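Local coordinates for protein Lip_vut3, C2L (Metagenome, PDB 6NKD) that probably hydrolyses lipid esters as a serine-dependent lipase of the GDSL (SGNH hydrolase) family, at residues A[30-35]-A[194-199]; A[50-55]-A[81-86]; A[102-107]-A[151-156]; A[165-170]-A[203-208]. All blocks are in the same frame, centred on the assembly; numbering follows the deposited sequence.

Interaction 1 of 4, residues A[30-35]-A[194-199]; sequences KRKMEE and GYEAMS. With SO4 (sulfate ion), chain D.
K32 reaches from helix 25-37 to helix 192-204 and closes a salt bridge with E196, its NZ lying 2.9 Å from E196 OE2 and meeting that oxygen nearly along its C-O axis. The lysine starts with CG anti to its own carbonyl carbon (chi1 -58°), runs straight as far as CE, then bends at the last torsion to bring the ammonium group onto the carboxylate. The close-packed part lies next to this bridge, where K32 CE rests 3.7 Å from S199 OG. That buried hydroxyl is satisfied within its own helix by a hydrogen bond to the carbonyl O of E196. Replacing K32 by a leucine would probably leave E196 OE2 beside the like-charged E200 without this ammonium group, although R28 would still hold the other carboxylate oxygen.

By contrast, the side bearing K30, R31 and E34 is polar and faces the second subunit, with R31 exposed. A sulfate, probably from the crystallisation liquor, sits at the edge of the R31 guanidinium, with R31 NH2 donating to its O4 over 2.9 Å, while R31 NE and K30 NZ add only weak bonds. K30 NZ also pairs with E34 OE2 at 2.6 Å, approaching from above the carboxylate plane. Q68 of the second subunit completes the sulfate site. Beyond the bridge, M198 packs on helix 171-175, and K30 and E34 bond to the backbone of V41, where strand 41-47 begins.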
# COMPACT_ATOMS: atom_id res chain seq x y z
N LYS A 30 21.16 10.25 -1.90
CA LYS A 30 22.06 9.63 -0.93
C LYS A 30 23.19 8.88 -1.61
O LYS A 30 24.34 8.95 -1.18
CB LYS A 30 21.26 8.71 -0.01
CG LYS A 30 22.08 7.59 0.63
CD LYS A 30 21.23 6.76 1.57
CE LYS A 30 21.72 5.33 1.66
NZ LYS A 30 23.14 5.25 2.09
N ARG A 31 22.88 8.16 -2.70
CA ARG A 31 23.92 7.42 -3.40
C ARG A 31 24.93 8.35 -4.05
O ARG A 31 26.14 8.09 -4.02
CB ARG A 31 23.28 6.50 -4.45
CG ARG A 31 24.28 5.81 -5.36
CD ARG A 31 23.63 4.69 -6.15
NE ARG A 31 23.15 3.62 -5.29
CZ ARG A 31 22.63 2.48 -5.73
NH1 ARG A 31 22.51 2.26 -7.03
NH2 ARG A 31 22.22 1.56 -4.86
N LYS A 32 24.46 9.46 -4.64
CA LYS A 32 25.38 10.41 -5.25
C LYS A 32 26.18 11.16 -4.19
O LYS A 32 27.33 11.55 -4.44
CB LYS A 32 24.60 11.39 -6.13
CG LYS A 32 23.81 10.71 -7.22
CD LYS A 32 23.09 11.72 -8.10
CE LYS A 32 22.19 11.01 -9.09
NZ LYS A 32 22.42 11.49 -10.47
N MSE A 33 25.60 11.38 -3.02
CA MSE A 33 26.30 12.02 -1.91
C MSE A 33 27.48 11.16 -1.47
O MSE A 33 28.57 11.67 -1.22
CB MSE A 33 25.34 12.25 -0.73
CG MSE A 33 25.93 13.06 0.40
SE MSE A 33 24.73 13.12 1.94
CE MSE A 33 23.12 13.75 1.04
N GLU A 34 27.25 9.85 -1.39
CA GLU A 34 28.33 8.92 -1.07
C GLU A 34 29.40 8.94 -2.16
O GLU A 34 30.60 8.88 -1.86
CB GLU A 34 27.78 7.50 -0.90
CG GLU A 34 26.79 7.33 0.23
CD GLU A 34 26.28 5.91 0.34
OE1 GLU A 34 26.52 5.12 -0.59
OE2 GLU A 34 25.64 5.58 1.37
N GLU A 35 28.98 9.02 -3.42
CA GLU A 35 29.93 8.98 -4.53
C GLU A 35 30.77 10.26 -4.59
O GLU A 35 31.96 10.20 -4.90
CB GLU A 35 29.18 8.76 -5.84
CG GLU A 35 30.05 8.62 -7.07
CD GLU A 35 29.27 8.17 -8.29
OE1 GLU A 35 29.76 7.27 -9.01
OE2 GLU A 35 28.16 8.70 -8.51
N GLY A 194 11.67 11.84 -13.16
CA GLY A 194 11.62 13.12 -12.47
C GLY A 194 12.38 13.10 -11.16
O GLY A 194 13.07 14.07 -10.82
N TYR A 195 12.26 12.01 -10.40
CA TYR A 195 13.02 11.89 -9.17
C TYR A 195 14.52 11.80 -9.45
O TYR A 195 15.33 12.35 -8.69
CB TYR A 195 12.55 10.68 -8.36
CG TYR A 195 11.27 10.91 -7.61
CD1 TYR A 195 11.18 11.89 -6.62
CD2 TYR A 195 10.14 10.15 -7.87
CE1 TYR A 195 10.01 12.10 -5.93
CE2 TYR A 195 8.96 10.35 -7.18
CZ TYR A 195 8.90 11.33 -6.21
OH TYR A 195 7.73 11.54 -5.52
N GLU A 196 14.89 11.12 -10.53
CA GLU A 196 16.31 11.05 -10.89
C GLU A 196 16.84 12.43 -11.24
O GLU A 196 17.93 12.81 -10.81
CB GLU A 196 16.51 10.08 -12.05
CG GLU A 196 17.96 9.95 -12.49
CD GLU A 196 18.88 9.51 -11.37
OE1 GLU A 196 18.52 8.56 -10.64
OE2 GLU A 196 19.95 10.12 -11.21
N ALA A 197 16.07 13.21 -12.01
CA ALA A 197 16.50 14.55 -12.36
C ALA A 197 16.56 15.46 -11.14
O ALA A 197 17.41 16.35 -11.08
CB ALA A 197 15.56 15.14 -13.42
N MSE A 198 15.67 15.25 -10.17
CA MSE A 198 15.70 16.04 -8.94
C MSE A 198 16.97 15.77 -8.15
O MSE A 198 17.60 16.70 -7.64
CB MSE A 198 14.47 15.75 -8.07
CG MSE A 198 13.20 16.45 -8.52
SE MSE A 198 11.62 15.83 -7.56
CE MSE A 198 12.07 16.42 -5.77
N SER A 199 17.35 14.50 -8.06
CA SER A 199 18.57 14.15 -7.35
C SER A 199 19.81 14.70 -8.05
O SER A 199 20.79 15.05 -7.38
CB SER A 199 18.68 12.63 -7.18
OG SER A 199 18.71 11.97 -8.44
S SO4 D . 23.36 2.86 -1.52
O1 SO4 D . 23.26 2.77 -0.06
O2 SO4 D . 22.30 3.72 -2.02
O3 SO4 D . 24.66 3.41 -1.88
O4 SO4 D . 23.22 1.53 -2.10

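Interaction 2 of 4, residues A[50-55]-A[81-86]; sequences GLETSE and GNDLLQ
Three flat groups meet here, the carboxylates of E52 and D83 and the amide of Q86, and none stacks on another. The two carboxylate planes are turned 62° apart and the E52 carboxylate stands at 66° to the Q86 amide. D83 OD1 approaches E52 CD to 3.7 Å and E52 OE1 to 3.8 Å, a close pairing of like charges that could raise the proton affinity of one of them. The other oxygen, E52 OE2, points to the amide nitrogen Q86 NE2 at 3.6 Å, and no hydrogen bond crosses between the segments. E52 gets there with CG anti to its carbonyl carbon (chi1 -60°) and the rest of the chain extended.

The segments carry two residues of the SGNH signature. G50 and N82 are inferred by similarity to bind substrate, and in this family the equivalent glycine and asparagine contribute to the oxyanion hole; the D83 side chain is about 10 Å from that of the probable nucleophile S11. G50 adopts a positive phi, a backbone shape that suits a glycine.

E52 is also the N-cap of helix 53-59. Its backbone N donates to E55 OE1 over 2.7 Å, the half of a capping box in which the third helical residue reaches back. At the subunit interface, H106 of the third subunit packs on E52, and N110 of that subunit bonds to N82 OD1. Within the chain, C107 of helix 98-122 touches both T53 and D83.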
# COMPACT_ATOMS: atom_id res chain seq x y z
N GLY A 50 0.38 14.35 2.34
CA GLY A 50 -0.49 15.33 2.97
C GLY A 50 0.09 16.00 4.19
O GLY A 50 -0.67 16.63 4.94
N LEU A 51 1.39 15.91 4.41
CA LEU A 51 2.04 16.56 5.55
C LEU A 51 2.36 17.99 5.16
O LEU A 51 3.33 18.25 4.45
CB LEU A 51 3.29 15.80 5.97
CG LEU A 51 3.48 15.57 7.47
CD1 LEU A 51 2.35 14.72 8.02
CD2 LEU A 51 4.83 14.93 7.75
N GLU A 52 1.54 18.93 5.61
CA GLU A 52 1.72 20.33 5.25
C GLU A 52 2.87 20.94 6.04
O GLU A 52 3.42 20.35 6.97
CB GLU A 52 0.42 21.11 5.46
CG GLU A 52 -0.74 20.58 4.62
CD GLU A 52 -1.93 21.52 4.61
OE1 GLU A 52 -1.79 22.67 5.06
OE2 GLU A 52 -3.01 21.09 4.14
N THR A 53 3.24 22.17 5.65
CA THR A 53 4.45 22.79 6.18
C THR A 53 4.35 23.08 7.67
O THR A 53 5.36 22.99 8.38
CB THR A 53 4.76 24.07 5.40
OG1 THR A 53 3.65 24.96 5.48
CG2 THR A 53 5.06 23.75 3.94
N SER A 54 3.16 23.42 8.16
CA SER A 54 3.02 23.71 9.59
C SER A 54 3.30 22.47 10.42
O SER A 54 3.93 22.55 11.48
CB SER A 54 1.61 24.24 9.88
OG SER A 54 0.62 23.27 9.60
N GLU A 55 2.85 21.30 9.96
CA GLU A 55 3.11 20.06 10.68
C GLU A 55 4.60 19.74 10.69
O GLU A 55 5.15 19.34 11.72
CB GLU A 55 2.32 18.91 10.07
CG GLU A 55 0.82 19.10 10.14
CD GLU A 55 0.09 18.29 9.09
OE1 GLU A 55 0.70 18.00 8.04
OE2 GLU A 55 -1.09 17.95 9.30
N GLY A 81 3.39 21.56 -1.76
CA GLY A 81 2.89 21.10 -3.04
C GLY A 81 1.40 20.84 -3.04
O GLY A 81 0.71 21.11 -4.03
N ASN A 82 0.87 20.30 -1.94
CA ASN A 82 -0.56 20.00 -1.88
C ASN A 82 -1.39 21.26 -1.67
O ASN A 82 -2.58 21.26 -2.01
CB ASN A 82 -0.83 18.99 -0.76
CG ASN A 82 -2.25 18.45 -0.81
OD1 ASN A 82 -3.06 18.74 0.07
ND2 ASN A 82 -2.55 17.67 -1.84
N ASP A 83 -0.80 22.33 -1.12
CA ASP A 83 -1.53 23.59 -1.00
C ASP A 83 -1.85 24.18 -2.36
O ASP A 83 -2.89 24.82 -2.53
CB ASP A 83 -0.72 24.58 -0.17
CG ASP A 83 -0.37 24.05 1.21
OD1 ASP A 83 -0.52 22.83 1.43
OD2 ASP A 83 0.06 24.85 2.07
N LEU A 84 -0.98 23.96 -3.35
CA LEU A 84 -1.26 24.42 -4.70
C LEU A 84 -2.47 23.68 -5.28
O LEU A 84 -3.34 24.30 -5.91
CB LEU A 84 -0.03 24.23 -5.59
CG LEU A 84 -0.02 24.72 -7.04
CD1 LEU A 84 -0.56 23.67 -8.01
CD2 LEU A 84 -0.78 26.03 -7.19
N LEU A 85 -2.54 22.37 -5.07
CA LEU A 85 -3.69 21.61 -5.55
C LEU A 85 -4.97 22.05 -4.86
O LEU A 85 -6.01 22.20 -5.52
CB LEU A 85 -3.46 20.11 -5.33
CG LEU A 85 -2.82 19.31 -6.47
CD1 LEU A 85 -1.43 19.83 -6.80
CD2 LEU A 85 -2.77 17.83 -6.14
N GLN A 86 -4.92 22.28 -3.55
CA GLN A 86 -6.10 22.76 -2.84
C GLN A 86 -6.50 24.15 -3.32
O GLN A 86 -7.69 24.45 -3.47
CB GLN A 86 -5.84 22.78 -1.33
CG GLN A 86 -5.68 21.40 -0.71
CD GLN A 86 -5.41 21.48 0.78
OE1 GLN A 86 -5.27 22.57 1.34
NE2 GLN A 86 -5.34 20.32 1.44

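Interaction 3 of 4, residues A[102-107]-A[151-156]; sequences EASSHC and SGFNRH
F153 turns its ring toward helix 98-122 and meets S104 and C107, two residues one helical turn apart. The hydroxyl S104 OG lies at the ring edge, near its plane, 3.1 Å from F153 CD1, and the carbonyl oxygen of S104 is also in the ring plane, 3.8 Å from F153 CD1. The third partner comes in obliquely: C107 CB is 3.6 Å from F153 CE1. No hydrogen bond links the two segments, and the contact is one of buried packing.

The backbone geometry makes this possible. The helices come near enough for the CA atoms of S104 and F153 to lie 6.2 Å apart, and a small serine at that point lets the phenylalanine lie against its neighbour. With CG anti to the backbone N of F153 (chi1 171°), the side chain projects across to helix 98-122, bringing CE1 near C107. Putting an alanine in place of F153 removes the ring, which would probably open a gap between the helices and leave S104 OG and C107 CB without their aromatic partner.

Farther out, C107 is held by its disulfide to C80, which ties helix 98-122 to the chain just before helix 81-94, and D83 of the latter helix touches C107 as well. L136, in the loop after strand 130-134, packs on F153 from within the chain. Helices 98-122 and 144-157 flank strand 130-134 in sequence, so their pairing is that of consecutive crossover helices packed side by side, as in the alpha/beta/alpha sandwich of SGNH hydrolases.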
# COMPACT_ATOMS: atom_id res chain seq x y z
N GLU A 102 -2.28 33.81 0.09
CA GLU A 102 -2.36 33.64 1.54
C GLU A 102 -1.79 32.30 1.97
O GLU A 102 -1.08 32.21 2.98
CB GLU A 102 -3.81 33.79 2.01
CG GLU A 102 -3.96 33.86 3.52
CD GLU A 102 -3.54 35.19 4.10
OE1 GLU A 102 -4.40 36.09 4.21
OE2 GLU A 102 -2.35 35.35 4.44
N ALA A 103 -2.10 31.24 1.21
CA ALA A 103 -1.55 29.92 1.54
C ALA A 103 -0.06 29.86 1.26
O ALA A 103 0.70 29.27 2.04
CB ALA A 103 -2.29 28.84 0.75
N SER A 104 0.39 30.46 0.15
CA SER A 104 1.82 30.55 -0.13
C SER A 104 2.54 31.37 0.92
O SER A 104 3.71 31.10 1.23
CB SER A 104 2.04 31.14 -1.52
OG SER A 104 3.35 31.64 -1.67
N SER A 105 1.88 32.37 1.49
CA SER A 105 2.49 33.16 2.56
C SER A 105 2.68 32.33 3.83
O SER A 105 3.61 32.59 4.60
CB SER A 105 1.64 34.40 2.86
OG SER A 105 2.21 35.17 3.90
N HIS A 106 1.81 31.34 4.06
CA HIS A 106 1.95 30.50 5.24
C HIS A 106 3.11 29.53 5.09
O HIS A 106 3.81 29.23 6.06
CB HIS A 106 0.65 29.74 5.51
CG HIS A 106 -0.47 30.62 5.98
ND1 HIS A 106 -1.75 30.15 6.19
CD2 HIS A 106 -0.50 31.94 6.29
CE1 HIS A 106 -2.52 31.13 6.61
NE2 HIS A 106 -1.79 32.23 6.67
N CYS A 107 3.32 29.01 3.87
CA CYS A 107 4.44 28.10 3.64
C CYS A 107 5.77 28.81 3.81
O CYS A 107 6.68 28.29 4.48
CB CYS A 107 4.33 27.49 2.24
SG CYS A 107 2.91 26.40 1.97
N SER A 151 5.58 30.53 -9.60
CA SER A 151 6.74 31.39 -9.81
C SER A 151 6.86 32.43 -8.70
O SER A 151 7.97 32.74 -8.26
CB SER A 151 6.65 32.07 -11.17
OG SER A 151 6.60 31.12 -12.23
N GLY A 152 5.73 32.97 -8.24
CA GLY A 152 5.79 33.95 -7.17
C GLY A 152 6.23 33.34 -5.85
O GLY A 152 6.98 33.96 -5.09
N PHE A 153 5.78 32.12 -5.57
CA PHE A 153 6.22 31.44 -4.36
C PHE A 153 7.71 31.11 -4.41
O PHE A 153 8.37 31.08 -3.37
CB PHE A 153 5.40 30.17 -4.14
CG PHE A 153 5.91 29.29 -3.03
CD1 PHE A 153 5.60 29.56 -1.71
CD2 PHE A 153 6.70 28.19 -3.32
CE1 PHE A 153 6.08 28.75 -0.70
CE2 PHE A 153 7.18 27.37 -2.31
CZ PHE A 153 6.87 27.65 -1.00
N ASN A 154 8.25 30.87 -5.61
CA ASN A 154 9.64 30.46 -5.73
C ASN A 154 10.59 31.64 -5.58
O ASN A 154 11.66 31.50 -4.98
CB ASN A 154 9.86 29.75 -7.06
CG ASN A 154 9.32 28.33 -7.07
OD1 ASN A 154 8.73 27.87 -6.08
ND2 ASN A 154 9.50 27.63 -8.18
N ARG A 155 10.23 32.81 -6.12
CA ARG A 155 11.09 33.97 -5.95
C ARG A 155 11.07 34.47 -4.51
O ARG A 155 12.09 34.96 -4.01
CB ARG A 155 10.69 35.09 -6.92
CG ARG A 155 9.28 35.64 -6.72
CD ARG A 155 8.99 36.78 -7.69
NE ARG A 155 7.63 37.29 -7.54
CZ ARG A 155 7.31 38.34 -6.78
NH1 ARG A 155 8.25 38.99 -6.10
NH2 ARG A 155 6.05 38.73 -6.70
N HIS A 156 9.93 34.34 -3.83
CA HIS A 156 9.88 34.64 -2.40
C HIS A 156 10.58 33.58 -1.57
O HIS A 156 11.02 33.87 -0.45
CB HIS A 156 8.42 34.79 -1.95
CG HIS A 156 7.74 36.01 -2.49
ND1 HIS A 156 6.38 36.06 -2.70
CD2 HIS A 156 8.22 37.22 -2.86
CE1 HIS A 156 6.05 37.25 -3.18
NE2 HIS A 156 7.16 37.97 -3.28

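Interaction 4 of 4, residues A[165-170]-A[203-208]; sequences QIKVID and RAAGYG
K167 sets CG anti to its own carbonyl carbon (chi1 -78°) and then runs extended, which carries NZ to the backbone carbonyl of A205; I169, with CG1 likewise anti to its carbonyl carbon, brings CD1 to the methyl of the same alanine. The contact joins strand 166-169, an outermost strand of the parallel sheet in this alpha/beta/alpha sandwich, to the chain leaving helix 192-204. K167 points to that turn and the CD1 end of I169 reaches it, whereas I166, on the other side of the strand, packs on helix 98-122. Both contact residues are also held by backbone hydrogen bonds to L133 of the neighbouring strand 130-134.

A205 is the meeting point, its CB lying 3.7 Å from I169 CD1 and 3.9 Å from K167 CD. Just beyond it, G206 leaves helical geometry with a positive phi, at backbone angles where a CB would collide with the carbonyl O of A205, so glycine suits this position. Near the end of helix 192-204, A205 O is likely to be a favourable acceptor for the lysine charge. K167 NZ meets A205 O at 2.8 Å, with a C=O...donor angle of 136° and the nitrogen tilted 24° from the carbonyl plane.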
# COMPACT_ATOMS: atom_id res chain seq x y z
N GLN A 165 25.74 27.03 2.78
CA GLN A 165 25.09 26.27 3.84
C GLN A 165 23.63 25.98 3.51
O GLN A 165 23.18 24.83 3.57
CB GLN A 165 25.20 27.01 5.18
CG GLN A 165 26.59 26.99 5.81
CD GLN A 165 27.38 28.25 5.56
OE1 GLN A 165 27.24 28.89 4.52
NE2 GLN A 165 28.22 28.62 6.52
N ILE A 166 22.88 27.02 3.15
CA ILE A 166 21.46 26.90 2.81
C ILE A 166 21.30 27.21 1.33
O ILE A 166 21.73 28.27 0.87
CB ILE A 166 20.60 27.83 3.67
CG1 ILE A 166 21.07 27.83 5.12
CG2 ILE A 166 19.13 27.43 3.58
CD1 ILE A 166 20.94 26.49 5.81
N LYS A 167 20.69 26.29 0.59
CA LYS A 167 20.46 26.46 -0.83
C LYS A 167 19.02 26.09 -1.17
O LYS A 167 18.46 25.15 -0.60
CB LYS A 167 21.43 25.62 -1.67
CG LYS A 167 22.83 26.20 -1.79
CD LYS A 167 23.55 25.65 -3.01
CE LYS A 167 24.87 26.37 -3.24
NZ LYS A 167 25.49 25.98 -4.54
N VAL A 168 18.44 26.83 -2.10
CA VAL A 168 17.09 26.56 -2.60
C VAL A 168 17.24 25.89 -3.96
O VAL A 168 17.78 26.49 -4.90
CB VAL A 168 16.26 27.85 -2.70
CG1 VAL A 168 14.85 27.53 -3.17
CG2 VAL A 168 16.24 28.57 -1.36
N ILE A 169 16.76 24.66 -4.07
CA ILE A 169 16.93 23.87 -5.28
C ILE A 169 15.84 24.25 -6.28
O ILE A 169 14.65 24.25 -5.95
CB ILE A 169 16.91 22.37 -4.96
CG1 ILE A 169 17.96 22.04 -3.90
CG2 ILE A 169 17.14 21.55 -6.22
CD1 ILE A 169 19.37 22.40 -4.30
N ASP A 170 16.25 24.56 -7.51
CA ASP A 170 15.33 25.02 -8.54
C ASP A 170 14.66 23.80 -9.19
O ASP A 170 14.99 23.38 -10.30
CB ASP A 170 16.06 25.87 -9.57
CG ASP A 170 15.12 26.70 -10.42
OD1 ASP A 170 13.89 26.59 -10.24
OD2 ASP A 170 15.61 27.47 -11.28
N ARG A 203 22.78 17.13 -6.31
CA ARG A 203 24.22 16.90 -6.41
C ARG A 203 24.91 18.08 -7.08
O ARG A 203 26.05 18.42 -6.72
CB ARG A 203 24.48 15.60 -7.18
CG ARG A 203 25.55 15.71 -8.26
CD ARG A 203 25.66 14.44 -9.07
NE ARG A 203 26.35 13.38 -8.35
CZ ARG A 203 26.64 12.19 -8.86
NH1 ARG A 203 27.27 11.28 -8.13
NH2 ARG A 203 26.29 11.90 -10.11
N ALA A 204 24.25 18.72 -8.04
CA ALA A 204 24.83 19.87 -8.72
C ALA A 204 24.99 21.07 -7.79
O ALA A 204 25.83 21.94 -8.05
CB ALA A 204 23.97 20.26 -9.92
N ALA A 205 24.21 21.13 -6.71
CA ALA A 205 24.28 22.26 -5.79
C ALA A 205 25.55 22.25 -4.94
O ALA A 205 25.81 23.24 -4.26
CB ALA A 205 23.06 22.28 -4.88
N GLY A 206 26.32 21.18 -4.97
CA GLY A 206 27.52 21.10 -4.16
C GLY A 206 27.22 20.66 -2.74
O GLY A 206 26.11 20.23 -2.40
N TYR A 207 28.25 20.77 -1.89
CA TYR A 207 28.11 20.32 -0.51
C TYR A 207 28.73 21.28 0.50
O TYR A 207 28.82 20.93 1.68
CB TYR A 207 28.71 18.91 -0.35
CG TYR A 207 28.05 17.89 -1.25
CD1 TYR A 207 26.86 17.28 -0.88
CD2 TYR A 207 28.61 17.55 -2.47
CE1 TYR A 207 26.25 16.35 -1.71
CE2 TYR A 207 28.01 16.62 -3.30
CZ TYR A 207 26.83 16.03 -2.92
OH TYR A 207 26.23 15.10 -3.74
N GLY A 208 29.18 22.46 0.07
CA GLY A 208 29.59 23.48 1.03
C GLY A 208 30.82 23.08 1.82
O GLY A 208 31.81 22.59 1.26

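In the fold
The four contacts fall into two pairs. Interactions 1 and 4 have centres about 12 Å apart, share helix 192-204 and touch through the E35-R203 salt bridge; along the chain their segments alternate, so the C-terminal helix is tied both to helix 25-37 and to the edge strand 166-169. Interactions 2 and 3, also about 12 Å apart centre to centre and in series, meet where D83 and T53 touch C107, linking the probable substrate-binding elements to the helix with the disulfide. Interaction 1 lies across the chain's centre from both, about 24 and 26 Å away centre to centre. Along the chain, interaction 1 joins early and late parts, interactions 2 and 3 parts of the middle.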